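Local coordinates for protein pterin-4-alpha-carbinolamine dehydratase MoaB2 (Mycobacterium marinum, PDB 3RFQ) that probably takes part in molybdenum cofactor biosynthesis as a molybdopterin-binding protein of the MogA/MoaB family, at residues P172-A175 with H176-Q180. Residues are numbered along the deposited sequence; the frame is centred on the assembly and turned at random. Where two conformers were deposited one is given.
Sequences PLAA and HIIGQ
I177 and I178 each reach back one helical turn, to the carbonyls of L173 and A174, in the last turns of helix 160-180. Their backbone nitrogens bond to L173 O and A174 O, and G179 N bonds to A175 O, all i to i+4; I178 N lies 2.9 Å from A174 O. In I178, CG1 stands anti to the carbonyl carbon (chi1 -72°) and so beside the backbone N, from where CD1 extends back over A174, 3.4 Å from A174 O and 4.4 Å from A174 CB. This is the packed side. L173 and I177 share I122 of helix 120-132, A174 and I177 press on L152 of strand 151-156, and A174 and I178 on F63. The looser side leaves G179 exposed, while Q180 CG sits 3.7 Å above one face of the H176 ring, near its rim; I136 and T102 of a second subunit cover this pair only in part. The chemistry is consistent with an amphipathic helix end: i to i+4 bonds satisfy the carbonyls of L173, A174 and A175, while aliphatic branches seat the helix against the mixed sheet and, through L173 and I177, against L131 and L140 of the second subunit.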
loop_
_atom_site.group_PDB
_atom_site.type_symbol
_atom_site.label_atom_id
_atom_site.label_comp_id
_atom_site.label_asym_id
_atom_site.label_seq_id
_atom_site.Cartn_x
_atom_site.Cartn_y
_atom_site.Cartn_z
ATOM N N PRO C 172 5.431 15.594 -3.849
ATOM C CA PRO C 172 6.695 15.467 -3.080
ATOM C C PRO C 172 7.851 14.874 -3.913
ATOM O O PRO C 172 8.991 14.852 -3.450
ATOM C CB PRO C 172 6.317 14.511 -1.945
ATOM C CG PRO C 172 5.216 13.627 -2.580
ATOM C CD PRO C 172 4.418 14.608 -3.424
ATOM N N LEU C 173 7.572 14.382 -5.110
ATOM C CA LEU C 173 8.627 13.691 -5.867
ATOM C C LEU C 173 9.393 14.662 -6.789
ATOM O O LEU C 173 10.620 14.643 -6.837
ATOM C CB LEU C 173 8.036 12.506 -6.659
ATOM C CG LEU C 173 7.102 11.580 -5.846
ATOM C CD1 LEU C 173 6.605 10.454 -6.693
ATOM C CD2 LEU C 173 7.747 11.023 -4.559
ATOM N N ALA C 174 8.636 15.479 -7.518
ATOM C CA ALA C 174 9.153 16.394 -8.523
ATOM C C ALA C 174 10.178 17.326 -7.929
ATOM O O ALA C 174 11.313 17.438 -8.434
ATOM C CB ALA C 174 8.000 17.217 -9.135
ATOM N N ALA C 175 9.784 17.956 -6.827
ATOM C CA ALA C 175 10.621 18.960 -6.182
ATOM C C ALA C 175 11.941 18.362 -5.779
ATOM O O ALA C 175 12.976 19.014 -5.931
ATOM C CB ALA C 175 9.894 19.599 -4.961
ATOM N N HIS C 176 11.925 17.104 -5.326
ATOM C CA HIS C 176 13.177 16.423 -4.948
ATOM C C HIS C 176 14.071 16.151 -6.161
ATOM O O HIS C 176 15.292 16.332 -6.091
ATOM C CB HIS C 176 12.899 15.132 -4.175
ATOM C CG HIS C 176 14.093 14.242 -4.042
ATOM N ND1 HIS C 176 14.960 14.311 -2.976
ATOM C CD2 HIS C 176 14.574 13.269 -4.854
ATOM C CE1 HIS C 176 15.923 13.418 -3.132
ATOM N NE2 HIS C 176 15.710 12.770 -4.264
ATOM N N ILE C 177 13.458 15.687 -7.254
ATOM C CA ILE C 177 14.179 15.386 -8.484
ATOM C C ILE C 177 14.842 16.647 -9.056
ATOM O O ILE C 177 16.021 16.637 -9.402
ATOM C CB ILE C 177 13.236 14.738 -9.523
ATOM C CG1 ILE C 177 12.822 13.345 -9.034
ATOM C CG2 ILE C 177 13.926 14.626 -10.874
ATOM C CD1 ILE C 177 11.540 12.851 -9.585
ATOM N N ILE C 178 14.074 17.729 -9.136
ATOM C CA ILE C 178 14.568 18.980 -9.689
ATOM C C ILE C 178 15.724 19.506 -8.862
ATOM O O ILE C 178 16.748 19.919 -9.412
ATOM C CB ILE C 178 13.427 19.995 -9.846
ATOM C CG1 ILE C 178 12.537 19.537 -10.999
ATOM C CG2 ILE C 178 13.964 21.396 -10.109
ATOM C CD1 ILE C 178 11.104 19.871 -10.816
ATOM N N GLY C 179 15.579 19.446 -7.539
ATOM C CA GLY C 179 16.671 19.801 -6.632
ATOM C C GLY C 179 17.937 19.054 -6.991
ATOM O O GLY C 179 19.005 19.664 -7.140
ATOM N N GLN C 180 17.820 17.733 -7.164
ATOM C CA GLN C 180 18.992 16.927 -7.520
ATOM C C GLN C 180 19.623 17.312 -8.866
ATOM O O GLN C 180 20.822 17.157 -9.032
ATOM C CB GLN C 180 18.717 15.413 -7.452
ATOM C CG GLN C 180 18.304 14.882 -6.068
ATOM C CD GLN C 180 19.381 15.033 -4.976
ATOM O OE1 GLN C 180 19.119 15.627 -3.918
ATOM N NE2 GLN C 180 20.588 14.486 -5.221
#